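Local atomic coordinates of segregation and condensation protein B (Chlorobium tepidum TLS, PDB entry 1T6S), a protein that probably takes part in chromosome partitioning during cell division, as a winged-helix subunit of the segregation and condensation complex. Residues Glu3-Gln6 and Gln7-Ser11; Asp46-Asn49 and Arg50-Ala54; Pro74-Ala77 and Asp78-Arg81. All coordinates share one frame; numbering follows the deposited sequence.

Contact 1 of 3, residues Glu3-Gln6 and Gln7-Ser11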
ATOM      1  N   GLU A   3      14.410 -43.368  16.480  1.00 58.52           N
ATOM      2  CA  GLU A   3      13.894 -42.294  17.331  1.00 56.57           C
ATOM      3  C   GLU A   3      14.480 -40.937  16.975  1.00 54.57           C
ATOM      4  O   GLU A   3      13.755 -39.941  16.911  1.00 53.69           O
ATOM      5  CB  GLU A   3      14.193 -42.581  18.809  1.00 70.81           C
ATOM      6  CG  GLU A   3      13.070 -43.268  19.564  1.00 72.16           C
ATOM      7  CD  GLU A   3      12.922 -44.727  19.195  1.00 74.37           C
ATOM      8  OE1 GLU A   3      12.006 -45.387  19.739  1.00 75.87           O
ATOM      9  OE2 GLU A   3      13.725 -45.216  18.364  1.00 75.76           O
ATOM     10  N   GLN A   4      15.796 -40.908  16.767  1.00 47.29           N
ATOM     11  CA  GLN A   4      16.495 -39.678  16.401  1.00 46.32           C
ATOM     12  C   GLN A   4      15.942 -39.189  15.065  1.00 45.00           C
ATOM     13  O   GLN A   4      15.698 -37.995  14.876  1.00 43.22           O
ATOM     14  CB  GLN A   4      18.010 -39.929  16.299  1.00 59.39           C
ATOM     15  CG  GLN A   4      18.835 -38.700  15.882  1.00 60.37           C
ATOM     16  CD  GLN A   4      20.353 -38.901  16.024  1.00 62.69           C
ATOM     17  OE1 GLN A   4      20.890 -38.959  17.141  1.00 62.90           O
ATOM     18  NE2 GLN A   4      21.049 -39.005  14.887  1.00 62.85           N
ATOM     19  N   ARG A   5      15.728 -40.120  14.139  1.00 47.58           N
ATOM     20  CA  ARG A   5      15.183 -39.761  12.838  1.00 46.87           C
ATOM     21  C   ARG A   5      13.774 -39.182  13.051  1.00 45.34           C
ATOM     22  O   ARG A   5      13.436 -38.134  12.499  1.00 43.21           O
ATOM     23  CB  ARG A   5      15.153 -41.002  11.919  1.00 58.13           C
ATOM     24  CG  ARG A   5      14.983 -40.729  10.407  1.00 60.93           C
ATOM     25  CD  ARG A   5      13.529 -40.861   9.952  1.00 63.69           C
ATOM     26  NE  ARG A   5      13.390 -40.907   8.487  1.00 65.39           N
ATOM     27  CZ  ARG A   5      13.628 -39.885   7.661  1.00 66.68           C
ATOM     28  NH1 ARG A   5      14.024 -38.716   8.142  1.00 65.39           N
ATOM     29  NH2 ARG A   5      13.454 -40.028   6.349  1.00 66.21           N
ATOM     30  N   GLN A   6      12.972 -39.834  13.890  1.00 41.24           N
ATOM     31  CA  GLN A   6      11.612 -39.367  14.131  1.00 40.91           C
ATOM     32  C   GLN A   6      11.573 -38.002  14.824  1.00 39.22           C
ATOM     33  O   GLN A   6      10.715 -37.174  14.530  1.00 36.60           O
ATOM     34  CB  GLN A   6      10.835 -40.388  14.966  1.00 65.44           C
ATOM     35  CG  GLN A   6      11.030 -41.827  14.509  1.00 69.54           C
ATOM     36  CD  GLN A   6      10.887 -41.997  13.000  1.00 72.58           C
ATOM     37  OE1 GLN A   6       9.840 -41.681  12.414  1.00 71.76           O
ATOM     38  NE2 GLN A   6      11.947 -42.508  12.360  1.00 72.83           N
ATOM     39  N   GLN A   7      12.510 -37.775  15.738  1.00 38.53           N
ATOM     40  CA  GLN A   7      12.566 -36.513  16.451  1.00 39.13           C
ATOM     41  C   GLN A   7      13.009 -35.407  15.484  1.00 36.04           C
ATOM     42  O   GLN A   7      12.499 -34.293  15.525  1.00 33.76           O
ATOM     43  CB  GLN A   7      13.528 -36.619  17.632  1.00 57.62           C
ATOM     44  CG  GLN A   7      13.692 -35.345  18.432  1.00 62.05           C
ATOM     45  CD  GLN A   7      12.421 -34.907  19.152  1.00 65.29           C
ATOM     46  OE1 GLN A   7      12.376 -33.818  19.728  1.00 67.21           O
ATOM     47  NE2 GLN A   7      11.385 -35.751  19.129  1.00 65.91           N
ATOM     48  N   LEU A   8      13.954 -35.731  14.608  1.00 36.49           N
ATOM     49  CA  LEU A   8      14.439 -34.783  13.623  1.00 35.61           C
ATOM     50  C   LEU A   8      13.290 -34.439  12.674  1.00 33.80           C
ATOM     51  O   LEU A   8      13.145 -33.297  12.227  1.00 30.60           O
ATOM     52  CB  LEU A   8      15.574 -35.396  12.807  1.00 42.77           C
ATOM     53  CG  LEU A   8      16.865 -34.612  12.581  1.00 45.06           C
ATOM     54  CD1 LEU A   8      17.546 -35.255  11.391  1.00 45.32           C
ATOM     55  CD2 LEU A   8      16.620 -33.118  12.315  1.00 44.95           C
ATOM     56  N   LEU A   9      12.471 -35.439  12.370  1.00 34.55           N
ATOM     57  CA  LEU A   9      11.351 -35.233  11.471  1.00 35.75           C
ATOM     58  C   LEU A   9      10.348 -34.297  12.151  1.00 35.13           C
ATOM     59  O   LEU A   9       9.840 -33.359  11.523  1.00 31.09           O
ATOM     60  CB  LEU A   9      10.707 -36.577  11.106  1.00 52.98           C
ATOM     61  CG  LEU A   9      10.415 -36.839   9.617  1.00 57.16           C
ATOM     62  CD1 LEU A   9      11.676 -36.672   8.779  1.00 56.59           C
ATOM     63  CD2 LEU A   9       9.871 -38.253   9.454  1.00 57.74           C
ATOM     64  N   ARG A  10      10.091 -34.537  13.435  1.00 29.28           N
ATOM     65  CA  ARG A  10       9.178 -33.699  14.214  1.00 30.72           C
ATOM     66  C   ARG A  10       9.676 -32.252  14.300  1.00 27.83           C
ATOM     67  O   ARG A  10       8.886 -31.297  14.238  1.00 28.09           O
ATOM     68  CB  ARG A  10       8.980 -34.294  15.618  1.00 40.32           C
ATOM     69  CG  ARG A  10       7.923 -35.416  15.650  1.00 46.27           C
ATOM     70  CD  ARG A  10       8.027 -36.298  16.900  1.00 49.88           C
ATOM     71  NE  ARG A  10       7.943 -35.528  18.140  1.00 54.91           N
ATOM     72  CZ  ARG A  10       6.824 -35.024  18.654  1.00 56.04           C
ATOM     73  NH1 ARG A  10       5.655 -35.202  18.047  1.00 57.36           N
ATOM     74  NH2 ARG A  10       6.879 -34.331  19.781  1.00 57.54           N
ATOM     75  N   SER A  11      10.986 -32.090  14.436  1.00 30.77           N
ATOM     76  CA  SER A  11      11.571 -30.749  14.488  1.00 29.05           C
ATOM     77  C   SER A  11      11.364 -30.020  13.153  1.00 29.38           C
ATOM     78  O   SER A  11      11.057 -28.830  13.129  1.00 26.15           O
ATOM     79  CB  SER A  11      13.056 -30.831  14.801  1.00 28.52           C
ATOM     80  OG  SER A  11      13.248 -31.530  16.019  1.00 32.76           O
TER

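Contact 2 of 3, residues Asp46-Asn49 and Arg50-Ala54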
ATOM      1  N   ASP A  46       9.082 -35.547   2.230  1.00 30.24           N
ATOM      2  CA  ASP A  46       8.194 -36.523   1.582  1.00 30.82           C
ATOM      3  C   ASP A  46       7.544 -37.434   2.621  1.00 30.60           C
ATOM      4  O   ASP A  46       6.350 -37.720   2.528  1.00 33.08           O
ATOM      5  CB  ASP A  46       8.952 -37.401   0.569  1.00 30.45           C
ATOM      6  CG  ASP A  46       9.433 -36.627  -0.653  1.00 34.40           C
ATOM      7  OD1 ASP A  46       8.875 -35.558  -0.970  1.00 34.42           O
ATOM      8  OD2 ASP A  46      10.375 -37.106  -1.321  1.00 38.56           O
ATOM      9  N   GLU A  47       8.324 -37.893   3.600  1.00 31.05           N
ATOM     10  CA  GLU A  47       7.789 -38.767   4.646  1.00 33.30           C
ATOM     11  C   GLU A  47       6.672 -38.075   5.428  1.00 33.85           C
ATOM     12  O   GLU A  47       5.622 -38.672   5.679  1.00 32.80           O
ATOM     13  CB  GLU A  47       8.901 -39.226   5.607  1.00 38.51           C
ATOM     14  CG  GLU A  47       8.383 -40.089   6.766  1.00 45.31           C
ATOM     15  CD  GLU A  47       9.476 -40.873   7.499  1.00 50.11           C
ATOM     16  OE1 GLU A  47      10.657 -40.820   7.071  1.00 50.59           O
ATOM     17  OE2 GLU A  47       9.141 -41.558   8.509  1.00 51.86           O
ATOM     18  N   LEU A  48       6.895 -36.815   5.802  1.00 29.73           N
ATOM     19  CA  LEU A  48       5.882 -36.063   6.531  1.00 28.53           C
ATOM     20  C   LEU A  48       4.620 -35.987   5.660  1.00 28.18           C
ATOM     21  O   LEU A  48       3.518 -36.281   6.130  1.00 30.07           O
ATOM     22  CB  LEU A  48       6.384 -34.646   6.864  1.00 29.46           C
ATOM     23  CG  LEU A  48       7.518 -34.504   7.903  1.00 29.64           C
ATOM     24  CD1 LEU A  48       7.957 -33.045   8.030  1.00 31.10           C
ATOM     25  CD2 LEU A  48       7.039 -35.036   9.249  1.00 31.58           C
ATOM     26  N   ASN A  49       4.777 -35.585   4.401  1.00 26.28           N
ATOM     27  CA  ASN A  49       3.628 -35.493   3.498  1.00 28.55           C
ATOM     28  C   ASN A  49       2.930 -36.853   3.375  1.00 29.29           C
ATOM     29  O   ASN A  49       1.710 -36.917   3.210  1.00 28.65           O
ATOM     30  CB  ASN A  49       4.048 -34.978   2.111  1.00 29.34           C
ATOM     31  CG  ASN A  49       4.141 -33.445   2.050  1.00 30.15           C
ATOM     32  OD1 ASN A  49       3.378 -32.734   2.724  1.00 29.31           O
ATOM     33  ND2 ASN A  49       5.058 -32.938   1.225  1.00 27.47           N
ATOM     34  N   ARG A  50       3.695 -37.940   3.460  1.00 37.24           N
ATOM     35  CA  ARG A  50       3.079 -39.263   3.397  1.00 38.40           C
ATOM     36  C   ARG A  50       2.214 -39.482   4.643  1.00 38.90           C
ATOM     37  O   ARG A  50       1.107 -40.030   4.549  1.00 38.75           O
ATOM     38  CB  ARG A  50       4.142 -40.358   3.249  1.00 40.32           C
ATOM     39  CG  ARG A  50       4.317 -40.823   1.803  1.00 43.73           C
ATOM     40  CD  ARG A  50       5.197 -42.079   1.689  1.00 45.77           C
ATOM     41  NE  ARG A  50       6.617 -41.794   1.889  1.00 47.42           N
ATOM     42  CZ  ARG A  50       7.393 -41.203   0.986  1.00 47.06           C
ATOM     43  NH1 ARG A  50       6.896 -40.831  -0.185  1.00 45.75           N
ATOM     44  NH2 ARG A  50       8.668 -40.983   1.257  1.00 48.33           N
ATOM     45  N   ASP A  51       2.693 -39.037   5.804  1.00 35.68           N
ATOM     46  CA  ASP A  51       1.918 -39.169   7.043  1.00 37.19           C
ATOM     47  C   ASP A  51       0.649 -38.314   7.015  1.00 35.75           C
ATOM     48  O   ASP A  51      -0.379 -38.700   7.585  1.00 34.01           O
ATOM     49  CB  ASP A  51       2.751 -38.765   8.270  1.00 52.93           C
ATOM     50  CG  ASP A  51       3.835 -39.782   8.612  1.00 58.82           C
ATOM     51  OD1 ASP A  51       3.533 -40.998   8.587  1.00 62.17           O
ATOM     52  OD2 ASP A  51       4.985 -39.363   8.920  1.00 60.79           O
ATOM     53  N   TYR A  52       0.731 -37.145   6.372  1.00 33.90           N
ATOM     54  CA  TYR A  52      -0.427 -36.240   6.257  1.00 32.79           C
ATOM     55  C   TYR A  52      -1.492 -36.925   5.408  1.00 32.93           C
ATOM     56  O   TYR A  52      -2.683 -36.887   5.725  1.00 34.94           O
ATOM     57  CB  TYR A  52      -0.012 -34.908   5.602  1.00 28.55           C
ATOM     58  CG  TYR A  52       1.006 -34.123   6.409  1.00 29.87           C
ATOM     59  CD1 TYR A  52       1.879 -33.219   5.781  1.00 30.21           C
ATOM     60  CD2 TYR A  52       1.156 -34.340   7.785  1.00 28.28           C
ATOM     61  CE1 TYR A  52       2.891 -32.567   6.499  1.00 29.44           C
ATOM     62  CE2 TYR A  52       2.162 -33.688   8.515  1.00 29.29           C
ATOM     63  CZ  TYR A  52       3.027 -32.813   7.861  1.00 29.64           C
ATOM     64  OH  TYR A  52       4.058 -32.235   8.557  1.00 27.55           O
ATOM     65  N   GLU A  53      -1.053 -37.543   4.319  1.00 29.85           N
ATOM     66  CA  GLU A  53      -1.965 -38.260   3.441  1.00 30.77           C
ATOM     67  C   GLU A  53      -2.596 -39.433   4.198  1.00 29.57           C
ATOM     68  O   GLU A  53      -3.796 -39.659   4.113  1.00 30.64           O
ATOM     69  CB  GLU A  53      -1.215 -38.788   2.229  1.00 37.62           C
ATOM     70  CG  GLU A  53      -1.975 -39.870   1.490  1.00 42.05           C
ATOM     71  CD  GLU A  53      -3.080 -39.318   0.631  1.00 44.94           C
ATOM     72  OE1 GLU A  53      -3.928 -40.115   0.168  1.00 45.76           O
ATOM     73  OE2 GLU A  53      -3.095 -38.087   0.408  1.00 47.06           O
ATOM     74  N   ALA A  54      -1.769 -40.150   4.951  1.00 36.22           N
ATOM     75  CA  ALA A  54      -2.185 -41.316   5.728  1.00 36.67           C
ATOM     76  C   ALA A  54      -3.209 -41.047   6.833  1.00 37.39           C
ATOM     77  O   ALA A  54      -4.157 -41.820   7.006  1.00 36.67           O
ATOM     78  CB  ALA A  54      -0.961 -41.983   6.324  1.00 34.47           C
TER

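Contact 3 of 3, residues Pro74-Ala77 and Asp78-Arg81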
ATOM      1  N   PRO A  74      -6.233 -28.289  -2.317  1.00 43.76           N
ATOM      2  CA  PRO A  74      -7.153 -27.641  -3.263  1.00 44.17           C
ATOM      3  C   PRO A  74      -8.602 -27.997  -3.027  1.00 43.64           C
ATOM      4  O   PRO A  74      -9.506 -27.283  -3.459  1.00 44.38           O
ATOM      5  CB  PRO A  74      -6.635 -28.104  -4.630  1.00 61.02           C
ATOM      6  CG  PRO A  74      -6.022 -29.437  -4.332  1.00 62.49           C
ATOM      7  CD  PRO A  74      -5.280 -29.161  -3.032  1.00 59.86           C
ATOM      8  N   GLU A  75      -8.827 -29.090  -2.310  1.00 45.13           N
ATOM      9  CA  GLU A  75     -10.189 -29.510  -2.012  1.00 46.32           C
ATOM     10  C   GLU A  75     -10.941 -28.472  -1.180  1.00 46.94           C
ATOM     11  O   GLU A  75     -12.175 -28.425  -1.192  1.00 46.40           O
ATOM     12  CB  GLU A  75     -10.178 -30.845  -1.270  1.00 51.12           C
ATOM     13  CG  GLU A  75     -11.555 -31.321  -0.847  1.00 53.02           C
ATOM     14  CD  GLU A  75     -11.520 -32.713  -0.256  1.00 55.52           C
ATOM     15  OE1 GLU A  75     -10.833 -33.581  -0.837  1.00 57.66           O
ATOM     16  OE2 GLU A  75     -12.181 -32.941   0.781  1.00 56.76           O
ATOM     17  N   PHE A  76     -10.208 -27.639  -0.449  1.00 43.84           N
ATOM     18  CA  PHE A  76     -10.871 -26.626   0.370  1.00 41.80           C
ATOM     19  C   PHE A  76     -10.599 -25.217  -0.121  1.00 41.44           C
ATOM     20  O   PHE A  76     -10.739 -24.251   0.631  1.00 41.85           O
ATOM     21  CB  PHE A  76     -10.423 -26.763   1.825  1.00 43.19           C
ATOM     22  CG  PHE A  76     -10.464 -28.172   2.325  1.00 42.70           C
ATOM     23  CD1 PHE A  76      -9.401 -29.035   2.074  1.00 42.89           C
ATOM     24  CD2 PHE A  76     -11.598 -28.663   2.976  1.00 41.41           C
ATOM     25  CE1 PHE A  76      -9.460 -30.373   2.458  1.00 42.45           C
ATOM     26  CE2 PHE A  76     -11.670 -30.001   3.365  1.00 41.47           C
ATOM     27  CZ  PHE A  76     -10.597 -30.858   3.103  1.00 40.75           C
ATOM     28  N   ALA A  77     -10.221 -25.104  -1.387  1.00 35.87           N
ATOM     29  CA  ALA A  77      -9.918 -23.808  -1.979  1.00 37.67           C
ATOM     30  C   ALA A  77     -11.055 -22.806  -1.867  1.00 37.94           C
ATOM     31  O   ALA A  77     -10.819 -21.633  -1.588  1.00 37.84           O
ATOM     32  CB  ALA A  77      -9.518 -23.983  -3.443  1.00 54.35           C
ATOM     33  N   ASP A  78     -12.289 -23.257  -2.072  1.00 46.76           N
ATOM     34  CA  ASP A  78     -13.417 -22.339  -1.991  1.00 47.72           C
ATOM     35  C   ASP A  78     -13.611 -21.801  -0.581  1.00 45.96           C
ATOM     36  O   ASP A  78     -13.908 -20.616  -0.391  1.00 45.37           O
ATOM     37  CB  ASP A  78     -14.709 -23.006  -2.479  1.00 61.35           C
ATOM     38  CG  ASP A  78     -15.910 -22.073  -2.405  1.00 66.49           C
ATOM     39  OD1 ASP A  78     -16.680 -22.159  -1.418  1.00 67.57           O
ATOM     40  OD2 ASP A  78     -16.079 -21.235  -3.324  1.00 67.40           O
ATOM     41  N   LEU A  79     -13.443 -22.670   0.409  1.00 37.51           N
ATOM     42  CA  LEU A  79     -13.596 -22.265   1.806  1.00 34.85           C
ATOM     43  C   LEU A  79     -12.505 -21.272   2.185  1.00 33.06           C
ATOM     44  O   LEU A  79     -12.778 -20.260   2.830  1.00 32.66           O
ATOM     45  CB  LEU A  79     -13.526 -23.488   2.731  1.00 39.26           C
ATOM     46  CG  LEU A  79     -14.641 -24.528   2.564  1.00 40.50           C
ATOM     47  CD1 LEU A  79     -14.448 -25.677   3.569  1.00 42.30           C
ATOM     48  CD2 LEU A  79     -15.979 -23.873   2.771  1.00 39.66           C
ATOM     49  N   VAL A  80     -11.274 -21.559   1.771  1.00 30.78           N
ATOM     50  CA  VAL A  80     -10.156 -20.683   2.072  1.00 33.25           C
ATOM     51  C   VAL A  80     -10.363 -19.308   1.439  1.00 35.05           C
ATOM     52  O   VAL A  80     -10.033 -18.264   2.034  1.00 33.16           O
ATOM     53  CB  VAL A  80      -8.835 -21.312   1.580  1.00 41.62           C
ATOM     54  CG1 VAL A  80      -7.659 -20.363   1.803  1.00 41.09           C
ATOM     55  CG2 VAL A  80      -8.614 -22.604   2.323  1.00 41.31           C
ATOM     56  N   ARG A  81     -10.947 -19.304   0.245  1.00 34.71           N
ATOM     57  CA  ARG A  81     -11.200 -18.047  -0.447  1.00 37.51           C
ATOM     58  C   ARG A  81     -12.180 -17.195   0.368  1.00 35.52           C
ATOM     59  O   ARG A  81     -11.974 -15.997   0.536  1.00 35.67           O
ATOM     60  CB  ARG A  81     -11.761 -18.303  -1.858  1.00 57.92           C
ATOM     61  CG  ARG A  81     -11.359 -17.228  -2.885  1.00 64.86           C
ATOM     62  CD  ARG A  81     -11.894 -17.544  -4.286  1.00 68.37           C
ATOM     63  NE  ARG A  81     -13.182 -16.901  -4.550  1.00 74.76           N
ATOM     64  CZ  ARG A  81     -13.398 -16.040  -5.545  1.00 75.92           C
ATOM     65  NH1 ARG A  81     -12.407 -15.727  -6.365  1.00 78.19           N
ATOM     66  NH2 ARG A  81     -14.593 -15.487  -5.718  1.00 76.30           N
TER

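Contact 1 of 3, residues Glu3-Gln6 and Gln7-Ser11
Arg-5 and Leu-9 lie one turn apart on helix 2-18, the first helix of the N-terminal winged-helix domain. Their side chains run at a slant to each other. Leu-9 CD1 comes within 3.2 Å of Arg-5 NH1, a short contact. The other methyl, CD2, sits over one face of the guanidinium, 4.2 Å above its plane and displaced toward the rim. The Arg-5 chain leaves beside its own carbonyl carbon (chi1 -163°) and bends at chi2, which carries the guanidinium along the helix flank toward Leu-9. There NH2 forms a salt bridge with Glu-47 of helix 38-55. Leu-9 packs on Ala-44, Glu-47 and Leu-48 of the same helix, so the pair joins two helices. Gln-6 bends at chi2 (-47°); its NE2 bonds to Gln-2 O, and the side chain also touches Glu-47. Leu-8 points to a different side and meets Thr-32, His-34 and Phe-36. Four backbone hydrogen bonds join 3-6 to 7-11, among them Leu-9 N to Arg-5 O at 2.9 Å. Near the end of the segment, Gln-7 O accepts two bonds. Ser-11 N and Ser-11 OG each reach it at 2.9 Å, from opposite faces of its carbonyl plane.

Contact 2 of 3, residues Asp46-Asn49 and Arg50-Ala54
The Tyr-52 ring lies over the backbone of Leu-48, one turn earlier on helix 38-55 of the N-terminal winged-helix domain. Leu-48 O stands over the ring centre, 3.3 Å above the plane, while it also accepts the Tyr-52 N-H at 2.9 Å. Asn-49 OD1 comes in at the ring edge, 3.4 Å from Tyr-52 CD1, with the amide plane turned 74° from the ring. Phe-59 meets the same ring edge-to-face. The second flat group, the Arg-50 guanidinium, has Asp-46 O over the centre of one face at 3.9 Å. A bend at chi3 (-75°) brings the guanidinium back over that peptide. Arg-50 NH2 is 5.0 Å from Asp-46 OD2, so the opposite charges are near but not in contact. Asp-46 instead bonds to Gln-42. Glu-47 and Asp-51 lie side by side, Glu-47 OE2 4.7 Å from Asp-51 OD2; the salt bridge of Glu-47 to Arg-5 may soften any repulsion. The ends of the two polar groups at the ring are held by other elements: Asn-49 OD1 takes Ile-61 N of strand 59-64, and Tyr-52 OH bonds to Glu-13 of helix 2-18. Leu-48 lies alongside the tyrosine, its CB 4.0 Å from Tyr-52 CZ.

Contact 3 of 3, residues Pro74-Ala77 and Asp78-Arg81
Phe-76 CG lies beside its backbone N (chi1 -47°), and Leu-79 CG does the same beside its own (chi1 -64°). The two side chains meet at a slant. Leu-79 CD1 comes to the ring edge, near the ring plane, 4.2 Å from Phe-76 CD2. One face of the ring is taken by Glu-75 CG, 4.0 Å above the plane and off toward the rim. The motif is a helix start. Phe-76 sits at the N-cap position of helix 77-84, but it has no polar side-chain atom to cap the first amides. Its backbone carbonyl starts the helical pattern: Val-80 N bonds to Phe-76 O at 3.0 Å, nearly straight at the hydrogen (166°). Val-80 CG2 lies 3.2 Å from that same oxygen. The next bond of the series is Arg-81 N to Ala-77 O, at 3.0 Å. Before the helix, Pro-74 and Glu-75 form a short 3-10 segment, closed by Ala-77 N to Pro-74 O at 3.1 Å. Arg-81 NH1 makes a weak hydrogen bond to Gln-107 O of the second subunit, and the side chain packs on Pro-108 of that subunit. A nitrate ion, probably from the crystallisation liquor, lies close to the Arg-81 side chain. The whole turn links strand 67-72 of the first winged-helix domain to helix 77-84, which leads on to helix 87-106.

How the contacts relate
Contacts 1 and 2 belong to helices 2-18 and 38-55, which pack on each other. They touch through one salt bridge and one apolar patch. Contact 1 is mainly surface, with Leu-9 buried. Contact 2 is partly buried, with Leu-48 and Tyr-52 inside. Contact 3 has no buried residue. It lies about 20 Å from contact 2 and about 31 Å from contact 1, centre to centre, and touches neither. Contact 1 sets a methyl against a guanidinium; contact 2 sets a carbonyl over an aromatic ring. Contact 3 is a helix start with one apolar pair, and the only one of the three that reaches the second subunit.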